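Local coordinates for bifunctional GH43-CE protein (Bacteroides eggerthii, PDB 6MLY), which probably cleaves xylosidic linkages during arabinoxylan degradation, through a family 43 glycoside hydrolase domain that it joins to a carbohydrate esterase domain, at residues T48-P53 with Q333-P338; I536-M541 with Y615-S620; H732-T737 with F760-G765. All coordinates share one frame; numbering follows the deposited sequence.

Interaction 1: residues T48-P53 with Q333-P338; sequences TMHMSP and QWNHNP
Ser52 and Trp334 form an antiparallel hydrogen-bonded pair. Ser52 N donates to Trp334 O (3.1 Å) and Trp334 N to Ser52 O (2.7 Å), each donor tilted a little over 30° from the carbonyl plane it meets. Met51 and Asn335 make the adjoining non-hydrogen-bonded pair, and beyond them a weak bond runs from His336 N to His50 O. Residues 51-52 of the GH43 region thus become an outermost strand of a sheet of the concanavalin A-like domain.

The imidazoles of His50 and His336 lie nearly parallel, planes 26° apart, but slide past one another with centroids 5.4 Å apart, leaving His336 CE1 against His50 CB at 3.8 Å. His336 ND1 donates within its own ring plane to Asn335 OD1 (3.1 Å), reaching that oxygen from above the amide plane. Its NE2 bonds Thr90 N, while Tyr91 meets both imidazoles edge-to-face and bonds Asn335 ND2. With an alanine in place of His336, Asn335 OD1 would probably lose its imidazole donor and Thr90 N its acceptor, leaving the Asn335 side chain held mainly through its ND2 bond to Tyr91.

Among the less polar contacts, the Met51 chain bends at chi2 and chi3, which brings CE to Trp334 O. The extended Gln333 crosses it at about a right angle and brings its amide to Thr48 CG2. Ser52 OG rests on Pro338 CD (3.3 Å) while bonding Asp74 O.

Such a buried seam, polar on the histidine side, ties the two domains by backbone pairing, and the donor and acceptor roles of His336 are consistent with a neutral imidazole protonated on ND1.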
ATOM      1  N   THR A  48      14.438 -12.666 -10.217  1.00 69.92           N
ATOM      2  CA  THR A  48      14.356 -11.849  -9.001  1.00 69.20           C
ATOM      3  C   THR A  48      15.415 -10.738  -9.021  1.00 69.58           C
ATOM      4  O   THR A  48      15.573 -10.029  -8.024  1.00 69.78           O
ATOM      5  CB  THR A  48      14.542 -12.697  -7.738  1.00 67.73           C
ATOM      6  OG1 THR A  48      15.855 -13.264  -7.772  1.00 67.72           O
ATOM      7  CG2 THR A  48      13.490 -13.775  -7.607  1.00 67.43           C
ATOM      8  N   MET A  49      16.125 -10.593 -10.147  1.00 70.45           N
ATOM      9  CA  MET A  49      17.055  -9.494 -10.391  1.00 70.85           C
ATOM     10  C   MET A  49      18.071  -9.407  -9.243  1.00 69.99           C
ATOM     11  O   MET A  49      18.925 -10.287  -9.100  1.00 70.92           O
ATOM     12  CB  MET A  49      16.287  -8.174 -10.549  1.00 71.67           C
ATOM     13  CG  MET A  49      15.485  -8.102 -11.831  1.00 73.39           C
ATOM     14  SD  MET A  49      14.090  -6.955 -11.725  1.00 74.53           S
ATOM     15  CE  MET A  49      13.175  -7.438 -13.189  1.00 75.91           C
ATOM     16  N   HIS A  50      17.917  -8.385  -8.388  1.00 69.86           N
ATOM     17  CA  HIS A  50      18.948  -7.948  -7.448  1.00 69.72           C
ATOM     18  C   HIS A  50      18.808  -8.654  -6.093  1.00 68.58           C
ATOM     19  O   HIS A  50      19.545  -8.333  -5.169  1.00 68.55           O
ATOM     20  CB  HIS A  50      18.896  -6.426  -7.276  1.00 70.61           C
ATOM     21  CG  HIS A  50      17.552  -5.936  -6.857  1.00 70.51           C
ATOM     22  ND1 HIS A  50      16.676  -5.356  -7.746  1.00 71.34           N
ATOM     23  CD2 HIS A  50      16.910  -5.998  -5.673  1.00 70.17           C
ATOM     24  CE1 HIS A  50      15.561  -5.055  -7.126  1.00 71.27           C
ATOM     25  NE2 HIS A  50      15.678  -5.436  -5.851  1.00 70.80           N
ATOM     26  N   MET A  51      17.876  -9.608  -5.981  1.00 67.93           N
ATOM     27  CA  MET A  51      17.696 -10.379  -4.754  1.00 67.16           C
ATOM     28  C   MET A  51      18.789 -11.450  -4.631  1.00 66.48           C
ATOM     29  O   MET A  51      19.367 -11.891  -5.619  1.00 67.14           O
ATOM     30  CB  MET A  51      16.326 -11.063  -4.712  1.00 67.06           C
ATOM     31  CG  MET A  51      15.154 -10.115  -4.861  1.00 67.52           C
ATOM     32  SD  MET A  51      15.167  -8.715  -3.700  1.00 68.62           S
ATOM     33  CE  MET A  51      14.514  -9.506  -2.232  1.00 68.35           C
ATOM     34  N   SER A  52      19.026 -11.869  -3.386  1.00 65.72           N
ATOM     35  CA  SER A  52      20.000 -12.875  -3.016  1.00 65.25           C
ATOM     36  C   SER A  52      19.365 -13.814  -1.991  1.00 64.52           C
ATOM     37  O   SER A  52      18.990 -13.359  -0.910  1.00 64.28           O
ATOM     38  CB  SER A  52      21.245 -12.214  -2.475  1.00 66.24           C
ATOM     39  OG  SER A  52      22.040 -13.127  -1.730  1.00 66.39           O
ATOM     40  N   PRO A  53      19.240 -15.113  -2.313  1.00 63.68           N
ATOM     41  CA  PRO A  53      19.749 -15.760  -3.516  1.00 63.57           C
ATOM     42  C   PRO A  53      18.974 -15.432  -4.804  1.00 63.52           C
ATOM     43  O   PRO A  53      17.929 -14.758  -4.750  1.00 63.04           O
ATOM     44  CB  PRO A  53      19.625 -17.258  -3.201  1.00 63.07           C
ATOM     45  CG  PRO A  53      18.438 -17.335  -2.290  1.00 63.03           C
ATOM     46  CD  PRO A  53      18.566 -16.087  -1.442  1.00 63.47           C
ATOM     47  N   GLN A 333      14.387 -14.091   0.535  1.00 62.90           N
ATOM     48  CA  GLN A 333      15.492 -13.559  -0.268  1.00 62.99           C
ATOM     49  C   GLN A 333      15.861 -12.174   0.290  1.00 63.22           C
ATOM     50  O   GLN A 333      14.980 -11.355   0.545  1.00 63.45           O
ATOM     51  CB  GLN A 333      15.125 -13.447  -1.757  1.00 63.47           C
ATOM     52  CG  GLN A 333      14.307 -14.607  -2.323  1.00 63.20           C
ATOM     53  CD  GLN A 333      14.052 -14.473  -3.808  1.00 63.94           C
ATOM     54  OE1 GLN A 333      14.699 -13.688  -4.494  1.00 64.84           O
ATOM     55  NE2 GLN A 333      13.108 -15.246  -4.328  1.00 63.97           N
ATOM     56  N   TRP A 334      17.165 -11.920   0.459  1.00 63.59           N
ATOM     57  CA  TRP A 334      17.683 -10.621   0.892  1.00 64.56           C
ATOM     58  C   TRP A 334      17.620  -9.615  -0.263  1.00 65.17           C
ATOM     59  O   TRP A 334      17.535  -9.989  -1.424  1.00 65.03           O
ATOM     60  CB  TRP A 334      19.124 -10.741   1.402  1.00 64.93           C
ATOM     61  CG  TRP A 334      19.330 -11.752   2.486  1.00 65.34           C
ATOM     62  CD1 TRP A 334      19.678 -13.062   2.332  1.00 65.32           C
ATOM     63  CD2 TRP A 334      19.243 -11.529   3.903  1.00 65.30           C
ATOM     64  NE1 TRP A 334      19.798 -13.671   3.552  1.00 65.13           N
ATOM     65  CE2 TRP A 334      19.539 -12.756   4.534  1.00 65.36           C
ATOM     66  CE3 TRP A 334      18.946 -10.419   4.699  1.00 65.60           C
ATOM     67  CZ2 TRP A 334      19.539 -12.901   5.918  1.00 65.48           C
ATOM     68  CZ3 TRP A 334      18.948 -10.564   6.068  1.00 65.80           C
ATOM     69  CH2 TRP A 334      19.240 -11.789   6.668  1.00 65.77           C
ATOM     70  N   ASN A 335      17.677  -8.327   0.087  1.00 66.29           N
ATOM     71  CA  ASN A 335      17.877  -7.236  -0.858  1.00 67.17           C
ATOM     72  C   ASN A 335      19.385  -7.038  -1.040  1.00 67.38           C
ATOM     73  O   ASN A 335      20.065  -6.604  -0.102  1.00 67.47           O
ATOM     74  CB  ASN A 335      17.211  -5.947  -0.371  1.00 68.67           C
ATOM     75  CG  ASN A 335      17.518  -4.739  -1.233  1.00 69.95           C
ATOM     76  OD1 ASN A 335      17.641  -4.846  -2.453  1.00 70.92           O
ATOM     77  ND2 ASN A 335      17.613  -3.578  -0.602  1.00 72.41           N
ATOM     78  N   HIS A 336      19.890  -7.367  -2.240  1.00 66.85           N
ATOM     79  CA  HIS A 336      21.317  -7.329  -2.553  1.00 67.28           C
ATOM     80  C   HIS A 336      22.053  -8.336  -1.660  1.00 66.70           C
ATOM     81  O   HIS A 336      21.419  -9.086  -0.915  1.00 66.19           O
ATOM     82  CB  HIS A 336      21.869  -5.898  -2.428  1.00 68.38           C
ATOM     83  CG  HIS A 336      21.612  -5.026  -3.611  1.00 69.17           C
ATOM     84  ND1 HIS A 336      20.343  -4.603  -3.960  1.00 69.06           N
ATOM     85  CD2 HIS A 336      22.457  -4.465  -4.501  1.00 70.07           C
ATOM     86  CE1 HIS A 336      20.418  -3.836  -5.028  1.00 69.88           C
ATOM     87  NE2 HIS A 336      21.704  -3.735  -5.378  1.00 70.61           N
ATOM     88  N   ASN A 337      23.388  -8.356  -1.758  1.00 67.64           N
ATOM     89  CA  ASN A 337      24.217  -9.312  -1.036  1.00 68.16           C
ATOM     90  C   ASN A 337      24.121  -9.061   0.464  1.00 67.88           C
ATOM     91  O   ASN A 337      24.454  -7.975   0.935  1.00 68.81           O
ATOM     92  CB  ASN A 337      25.680  -9.260  -1.478  1.00 69.05           C
ATOM     93  CG  ASN A 337      25.883  -9.839  -2.857  1.00 69.22           C
ATOM     94  OD1 ASN A 337      24.937 -10.332  -3.466  1.00 69.31           O
ATOM     95  ND2 ASN A 337      27.107  -9.780  -3.355  1.00 70.27           N
ATOM     96  N   PRO A 338      23.698 -10.070   1.261  1.00 67.59           N
ATOM     97  CA  PRO A 338      23.624  -9.915   2.711  1.00 67.69           C
ATOM     98  C   PRO A 338      25.025  -9.843   3.332  1.00 68.45           C
ATOM     99  O   PRO A 338      25.970 -10.385   2.760  1.00 69.15           O
ATOM    100  CB  PRO A 338      22.893 -11.186   3.172  1.00 66.97           C
ATOM    101  CG  PRO A 338      23.219 -12.208   2.110  1.00 66.63           C
ATOM    102  CD  PRO A 338      23.302 -11.419   0.821  1.00 66.81           C
TER

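Interaction 2: residues I536-M541 with Y615-S620; sequences IYLPDM and YKLDTS
Ile536 CD1 sits squarely over one face of the Tyr615 ring, 3.4 Å from the centroid and only 8° off the ring normal. This CH-pi contact is the compact end of the interface. The isoleucine chain is extended (chi2 -179°), so its terminal methyl leads straight to the ring, and the two side chains meet at about a right angle. Trp519, on the neighbouring strand 518-523, meets Tyr615 edge-to-face, so the tyrosine is gripped by an aliphatic group and a second aromatic ring.

Leu538 continues the buried side two residues further on. Both of its methyls press on the backbone oxygen of Tyr615, CD1 at 3.3 Å and CD2 at 3.5 Å from Tyr615 O. CD2 also touches Leu617 CD2 at 3.7 Å, and behind Leu617 lie Val548 of the central strand 546-552 and Ile608 of helix 596-610.

The outer side is looser. Lys616 is partly exposed and offers Leu538 only the aliphatic part of its chain, CE lying 3.8 Å from Leu538 CD1. A bend at chi3 (-62°) turns the chain there before it continues to the ammonium group. Asp618 and Ser620 take no part in the contact; Asp618 OD1 accepts from Ser620 N in an Asx turn, and from Ser620 OG as well.

The contact joins the antiparallel edge region of the alpha/beta-hydrolase sheet, strand 533-537, to the loop and short strand that follow helix 596-610. Since methyls, a ring face, a methylene and one carbonyl oxygen do the touching, without a polar bond between the two segments, the fit rests on shape and dispersion, and backbone bonds to Trp519 and Tyr546 fix each segment separately in the sheet.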
ATOM      1  N   ILE A 536     -12.226   5.993   5.175  1.00 79.19           N
ATOM      2  CA  ILE A 536     -13.168   5.247   6.019  1.00 78.00           C
ATOM      3  C   ILE A 536     -12.368   4.391   7.009  1.00 77.34           C
ATOM      4  O   ILE A 536     -11.298   3.898   6.668  1.00 77.96           O
ATOM      5  CB  ILE A 536     -14.135   4.407   5.159  1.00 78.14           C
ATOM      6  CG1 ILE A 536     -14.834   5.272   4.107  1.00 78.64           C
ATOM      7  CG2 ILE A 536     -15.137   3.660   6.035  1.00 77.84           C
ATOM      8  CD1 ILE A 536     -15.810   4.518   3.240  1.00 79.66           C
ATOM      9  N   TYR A 537     -12.901   4.253   8.232  1.00 77.24           N
ATOM     10  CA  TYR A 537     -12.323   3.451   9.313  1.00 76.71           C
ATOM     11  C   TYR A 537     -13.447   2.786  10.113  1.00 78.07           C
ATOM     12  O   TYR A 537     -14.335   3.485  10.605  1.00 78.97           O
ATOM     13  CB  TYR A 537     -11.535   4.320  10.295  1.00 76.23           C
ATOM     14  CG  TYR A 537     -10.381   5.099   9.721  1.00 76.59           C
ATOM     15  CD1 TYR A 537     -10.556   6.379   9.218  1.00 76.24           C
ATOM     16  CD2 TYR A 537      -9.098   4.572   9.722  1.00 76.59           C
ATOM     17  CE1 TYR A 537      -9.491   7.111   8.713  1.00 77.97           C
ATOM     18  CE2 TYR A 537      -8.023   5.284   9.213  1.00 78.28           C
ATOM     19  CZ  TYR A 537      -8.220   6.559   8.709  1.00 79.03           C
ATOM     20  OH  TYR A 537      -7.158   7.257   8.208  1.00 82.68           O
ATOM     21  N   LEU A 538     -13.393   1.456  10.261  1.00 78.57           N
ATOM     22  CA  LEU A 538     -14.344   0.725  11.114  1.00 79.57           C
ATOM     23  C   LEU A 538     -13.640   0.241  12.379  1.00 82.03           C
ATOM     24  O   LEU A 538     -12.429   0.031  12.377  1.00 82.84           O
ATOM     25  CB  LEU A 538     -14.936  -0.466  10.353  1.00 78.74           C
ATOM     26  CG  LEU A 538     -15.399  -0.190   8.924  1.00 78.77           C
ATOM     27  CD1 LEU A 538     -16.098  -1.412   8.340  1.00 79.92           C
ATOM     28  CD2 LEU A 538     -16.306   1.026   8.855  1.00 78.02           C
ATOM     29  N   PRO A 539     -14.381   0.037  13.493  1.00 84.28           N
ATOM     30  CA  PRO A 539     -13.855  -0.691  14.646  1.00 85.73           C
ATOM     31  C   PRO A 539     -13.603  -2.149  14.246  1.00 88.08           C
ATOM     32  O   PRO A 539     -14.377  -2.702  13.465  1.00 90.99           O
ATOM     33  CB  PRO A 539     -14.961  -0.619  15.709  1.00 87.82           C
ATOM     34  CG  PRO A 539     -15.905   0.467  15.217  1.00 87.59           C
ATOM     35  CD  PRO A 539     -15.761   0.493  13.709  1.00 85.67           C
ATOM     36  N   ASP A 540     -12.540  -2.748  14.793  1.00 89.60           N
ATOM     37  CA  ASP A 540     -12.119  -4.095  14.417  1.00 90.21           C
ATOM     38  C   ASP A 540     -12.973  -5.146  15.146  1.00 92.14           C
ATOM     39  O   ASP A 540     -12.873  -6.329  14.835  1.00 94.26           O
ATOM     40  CB  ASP A 540     -10.622  -4.297  14.665  1.00 91.10           C
ATOM     41  CG  ASP A 540      -9.936  -5.146  13.603  1.00 92.59           C
ATOM     42  OD1 ASP A 540     -10.552  -6.131  13.144  1.00 94.22           O
ATOM     43  OD2 ASP A 540      -8.795  -4.807  13.231  1.00 95.53           O
ATOM     44  N   MET A 541     -13.803  -4.718  16.110  1.00 90.46           N
ATOM     45  CA  MET A 541     -14.807  -5.584  16.750  1.00 89.10           C
ATOM     46  C   MET A 541     -15.889  -5.945  15.720  1.00 89.30           C
ATOM     47  O   MET A 541     -16.685  -5.087  15.347  1.00 91.23           O
ATOM     48  CB  MET A 541     -15.453  -4.880  17.951  1.00 88.24           C
ATOM     49  N   TYR A 615     -19.551  -0.664   3.073  1.00 77.72           N
ATOM     50  CA  TYR A 615     -18.559  -0.412   4.144  1.00 76.74           C
ATOM     51  C   TYR A 615     -19.153  -0.664   5.540  1.00 76.64           C
ATOM     52  O   TYR A 615     -18.586  -0.209   6.524  1.00 75.78           O
ATOM     53  CB  TYR A 615     -18.021   1.020   4.067  1.00 75.63           C
ATOM     54  CG  TYR A 615     -17.379   1.407   2.758  1.00 76.46           C
ATOM     55  CD1 TYR A 615     -16.119   0.946   2.414  1.00 76.91           C
ATOM     56  CD2 TYR A 615     -18.016   2.258   1.869  1.00 77.03           C
ATOM     57  CE1 TYR A 615     -15.516   1.308   1.221  1.00 77.52           C
ATOM     58  CE2 TYR A 615     -17.429   2.634   0.672  1.00 78.06           C
ATOM     59  CZ  TYR A 615     -16.172   2.157   0.347  1.00 78.37           C
ATOM     60  OH  TYR A 615     -15.586   2.516  -0.833  1.00 79.93           O
ATOM     61  N   LYS A 616     -20.274  -1.393   5.611  1.00 78.67           N
ATOM     62  CA  LYS A 616     -20.921  -1.821   6.865  1.00 79.49           C
ATOM     63  C   LYS A 616     -21.287  -0.593   7.717  1.00 78.84           C
ATOM     64  O   LYS A 616     -21.072  -0.590   8.934  1.00 78.73           O
ATOM     65  CB  LYS A 616     -20.014  -2.791   7.636  1.00 81.58           C
ATOM     66  CG  LYS A 616     -19.628  -4.068   6.894  1.00 82.41           C
ATOM     67  CD  LYS A 616     -19.097  -5.179   7.793  1.00 85.04           C
ATOM     68  CE  LYS A 616     -17.827  -4.808   8.535  1.00 85.67           C
ATOM     69  NZ  LYS A 616     -17.365  -5.891   9.441  1.00 86.44           N
ATOM     70  N   LEU A 617     -21.854   0.437   7.070  1.00 77.75           N
ATOM     71  CA  LEU A 617     -22.191   1.715   7.726  1.00 76.63           C
ATOM     72  C   LEU A 617     -23.704   1.806   7.963  1.00 76.18           C
ATOM     73  O   LEU A 617     -24.487   1.869   7.014  1.00 74.76           O
ATOM     74  CB  LEU A 617     -21.709   2.887   6.861  1.00 76.37           C
ATOM     75  CG  LEU A 617     -20.208   2.931   6.570  1.00 75.80           C
ATOM     76  CD1 LEU A 617     -19.835   4.205   5.827  1.00 75.62           C
ATOM     77  CD2 LEU A 617     -19.389   2.810   7.847  1.00 75.03           C
ATOM     78  N   ASP A 618     -24.083   1.815   9.248  1.00 75.89           N
ATOM     79  CA  ASP A 618     -25.439   2.078   9.714  1.00 75.94           C
ATOM     80  C   ASP A 618     -25.657   3.594   9.675  1.00 75.73           C
ATOM     81  O   ASP A 618     -25.261   4.301  10.599  1.00 76.94           O
ATOM     82  CB  ASP A 618     -25.656   1.504  11.120  1.00 75.66           C
ATOM     83  CG  ASP A 618     -27.074   1.621  11.665  1.00 76.07           C
ATOM     84  OD1 ASP A 618     -27.831   2.488  11.182  1.00 75.99           O
ATOM     85  OD2 ASP A 618     -27.410   0.845  12.586  1.00 76.29           O
ATOM     86  N   THR A 619     -26.291   4.078   8.602  1.00 75.53           N
ATOM     87  CA  THR A 619     -26.533   5.505   8.411  1.00 74.88           C
ATOM     88  C   THR A 619     -27.911   5.897   8.965  1.00 74.55           C
ATOM     89  O   THR A 619     -28.549   6.805   8.436  1.00 75.03           O
ATOM     90  CB  THR A 619     -26.400   5.882   6.933  1.00 75.59           C
ATOM     91  OG1 THR A 619     -27.489   5.286   6.227  1.00 76.91           O
ATOM     92  CG2 THR A 619     -25.084   5.435   6.337  1.00 75.30           C
ATOM     93  N   SER A 620     -28.369   5.195  10.009  1.00 73.93           N
ATOM     94  CA  SER A 620     -29.453   5.673  10.850  1.00 74.04           C
ATOM     95  C   SER A 620     -28.910   6.787  11.756  1.00 72.89           C
ATOM     96  O   SER A 620     -29.670   7.620  12.237  1.00 73.14           O
ATOM     97  CB  SER A 620     -30.083   4.552  11.644  1.00 75.09           C
ATOM     98  OG  SER A 620     -29.244   4.141  12.715  1.00 74.58           O
TER

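Interaction 3: residues H732-T737 with F760-G765; sequences HGEADT and FISVPG
With CG anti to its carbonyl carbon (chi1 -71°) and the chain extended beyond it (chi2 -168°), Glu734 reaches across the end of the neighbouring strand, slanting over Pro764. Its CG lies 3.6 Å from Ser762 OG, which stands anti to the serine backbone N (chi1 -163°), and its OE1 reaches Pro764 CA at 3.3 Å. These are van der Waals contacts at an exposed margin, where Ala735 CB also touches Gly765 O.

Backbone bonds carry the inner part. His732 N donates to Ile761 O (3.1 Å), almost in line with the carbonyl bond, and Glu734 N to Val763 O (3.1 Å). Between them, Val763 N makes a weak bond to His732 O. The two segments belong to a beta-alpha-beta unit of the alpha/beta-hydrolase domain, in which helix 741-752 links the parallel strands 727-733 and 757-763.

The His732 ring is held on that connection, NE2 bonding Val739 O and ND1 bonding Ser744 OG. Just past the strand end, Asp736 OD2 bonds His768 ND1, an arrangement consistent with the acid and histidine of a Ser-His-Asp triad.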
ATOM      1  N   HIS A 732     -14.775  25.409  23.297  1.00 71.84           N
ATOM      2  CA  HIS A 732     -13.902  26.543  22.995  1.00 72.53           C
ATOM      3  C   HIS A 732     -13.084  26.951  24.223  1.00 74.76           C
ATOM      4  O   HIS A 732     -13.624  27.103  25.317  1.00 75.96           O
ATOM      5  CB  HIS A 732     -14.714  27.745  22.492  1.00 71.96           C
ATOM      6  CG  HIS A 732     -13.949  28.630  21.567  1.00 70.60           C
ATOM      7  ND1 HIS A 732     -14.443  29.013  20.339  1.00 69.86           N
ATOM      8  CD2 HIS A 732     -12.720  29.178  21.667  1.00 71.05           C
ATOM      9  CE1 HIS A 732     -13.557  29.770  19.728  1.00 70.17           C
ATOM     10  NE2 HIS A 732     -12.491  29.884  20.520  1.00 70.81           N
ATOM     11  N   GLY A 733     -11.783  27.164  24.009  1.00 76.21           N
ATOM     12  CA  GLY A 733     -10.867  27.644  25.035  1.00 77.68           C
ATOM     13  C   GLY A 733     -11.041  29.130  25.308  1.00 78.66           C
ATOM     14  O   GLY A 733     -11.539  29.870  24.455  1.00 78.51           O
ATOM     15  N   GLU A 734     -10.612  29.556  26.505  1.00 79.90           N
ATOM     16  CA  GLU A 734     -10.705  30.941  26.972  1.00 80.37           C
ATOM     17  C   GLU A 734      -9.489  31.762  26.512  1.00 80.51           C
ATOM     18  O   GLU A 734      -9.496  32.980  26.624  1.00 80.93           O
ATOM     19  CB  GLU A 734     -10.806  30.971  28.498  1.00 81.96           C
ATOM     20  CG  GLU A 734     -12.141  30.482  29.035  1.00 81.98           C
ATOM     21  CD  GLU A 734     -12.368  30.768  30.510  1.00 83.46           C
ATOM     22  OE1 GLU A 734     -11.452  30.497  31.315  1.00 83.01           O
ATOM     23  OE2 GLU A 734     -13.455  31.281  30.847  1.00 83.70           O
ATOM     24  N   ALA A 735      -8.455  31.083  25.999  1.00 80.76           N
ATOM     25  CA  ALA A 735      -7.207  31.709  25.535  1.00 80.66           C
ATOM     26  C   ALA A 735      -6.895  31.272  24.092  1.00 79.30           C
ATOM     27  O   ALA A 735      -5.759  30.923  23.767  1.00 78.79           O
ATOM     28  CB  ALA A 735      -6.086  31.356  26.482  1.00 81.65           C
ATOM     29  N   ASP A 736      -7.925  31.308  23.240  1.00 77.38           N
ATOM     30  CA  ASP A 736      -7.846  30.993  21.825  1.00 75.89           C
ATOM     31  C   ASP A 736      -7.644  32.295  21.039  1.00 76.44           C
ATOM     32  O   ASP A 736      -8.547  33.129  20.976  1.00 76.45           O
ATOM     33  CB  ASP A 736      -9.116  30.266  21.387  1.00 75.38           C
ATOM     34  CG  ASP A 736      -8.999  29.563  20.050  1.00 75.34           C
ATOM     35  OD1 ASP A 736      -8.342  30.122  19.145  1.00 76.13           O
ATOM     36  OD2 ASP A 736      -9.567  28.460  19.931  1.00 75.74           O
ATOM     37  N   THR A 737      -6.471  32.439  20.411  1.00 76.58           N
ATOM     38  CA  THR A 737      -5.982  33.732  19.925  1.00 77.69           C
ATOM     39  C   THR A 737      -6.197  33.908  18.412  1.00 77.32           C
ATOM     40  O   THR A 737      -5.851  34.960  17.879  1.00 78.82           O
ATOM     41  CB  THR A 737      -4.506  33.921  20.301  1.00 78.45           C
ATOM     42  OG1 THR A 737      -3.756  32.776  19.883  1.00 78.07           O
ATOM     43  CG2 THR A 737      -4.318  34.133  21.787  1.00 79.00           C
ATOM     44  N   PHE A 760     -22.470  23.664  26.268  1.00 71.85           N
ATOM     45  CA  PHE A 760     -21.337  24.535  25.950  1.00 72.36           C
ATOM     46  C   PHE A 760     -20.206  24.250  26.947  1.00 73.26           C
ATOM     47  O   PHE A 760     -20.450  24.218  28.156  1.00 73.41           O
ATOM     48  CB  PHE A 760     -21.751  26.009  25.981  1.00 72.78           C
ATOM     49  CG  PHE A 760     -20.595  26.976  25.935  1.00 73.05           C
ATOM     50  CD1 PHE A 760     -19.817  27.097  24.795  1.00 73.28           C
ATOM     51  CD2 PHE A 760     -20.273  27.756  27.034  1.00 73.93           C
ATOM     52  CE1 PHE A 760     -18.749  27.979  24.755  1.00 73.87           C
ATOM     53  CE2 PHE A 760     -19.205  28.639  26.991  1.00 74.46           C
ATOM     54  CZ  PHE A 760     -18.446  28.753  25.851  1.00 74.26           C
ATOM     55  N   ILE A 761     -18.985  24.040  26.428  1.00 73.64           N
ATOM     56  CA  ILE A 761     -17.817  23.666  27.245  1.00 74.76           C
ATOM     57  C   ILE A 761     -16.715  24.719  27.088  1.00 76.25           C
ATOM     58  O   ILE A 761     -16.164  24.893  26.008  1.00 76.10           O
ATOM     59  CB  ILE A 761     -17.307  22.260  26.883  1.00 74.09           C
ATOM     60  CG1 ILE A 761     -18.416  21.215  27.032  1.00 74.20           C
ATOM     61  CG2 ILE A 761     -16.080  21.909  27.712  1.00 74.19           C
ATOM     62  CD1 ILE A 761     -18.014  19.824  26.604  1.00 74.29           C
ATOM     63  N   SER A 762     -16.388  25.383  28.203  1.00 78.76           N
ATOM     64  CA  SER A 762     -15.443  26.484  28.249  1.00 79.56           C
ATOM     65  C   SER A 762     -14.190  26.048  29.018  1.00 80.96           C
ATOM     66  O   SER A 762     -14.173  26.084  30.252  1.00 83.29           O
ATOM     67  CB  SER A 762     -16.097  27.698  28.865  1.00 80.10           C
ATOM     68  OG  SER A 762     -15.361  28.875  28.577  1.00 80.72           O
ATOM     69  N   VAL A 763     -13.156  25.625  28.279  1.00 80.76           N
ATOM     70  CA  VAL A 763     -11.892  25.150  28.862  1.00 82.27           C
ATOM     71  C   VAL A 763     -11.093  26.356  29.358  1.00 84.07           C
ATOM     72  O   VAL A 763     -10.770  27.246  28.573  1.00 84.25           O
ATOM     73  CB  VAL A 763     -11.089  24.307  27.848  1.00 81.26           C
ATOM     74  CG1 VAL A 763      -9.714  23.922  28.374  1.00 81.79           C
ATOM     75  CG2 VAL A 763     -11.852  23.061  27.422  1.00 79.99           C
ATOM     76  N   PRO A 764     -10.754  26.442  30.668  1.00 86.51           N
ATOM     77  CA  PRO A 764      -9.952  27.556  31.182  1.00 88.69           C
ATOM     78  C   PRO A 764      -8.527  27.613  30.606  1.00 89.75           C
ATOM     79  O   PRO A 764      -7.976  28.703  30.447  1.00 91.94           O
ATOM     80  CB  PRO A 764      -9.902  27.332  32.704  1.00 89.93           C
ATOM     81  CG  PRO A 764     -11.041  26.372  32.985  1.00 88.45           C
ATOM     82  CD  PRO A 764     -11.159  25.518  31.739  1.00 87.35           C
ATOM     83  N   GLY A 765      -7.946  26.444  30.315  1.00 89.59           N
ATOM     84  CA  GLY A 765      -6.642  26.351  29.655  1.00 91.06           C
ATOM     85  C   GLY A 765      -6.565  27.242  28.424  1.00 91.45           C
ATOM     86  O   GLY A 765      -5.833  28.233  28.415  1.00 95.13           O
TER

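The three contacts follow one another along the chain without touching. Interaction 1 binds the GH43 region to the concanavalin A-like domain, and lies on the opposite side of the chain's centre from the other two; its centre is 42 Å from that of interaction 2 and 57 Å from that of interaction 3. Interactions 2 and 3 both reach the mixed sheet of the esterase domain, with about 22 Å between their nearest atoms. Of the three, interaction 3 holds Asp736, the possible acid of a Ser-His-Asp triad. None lies at the predicted glycosidase residues or at the observed sodium site.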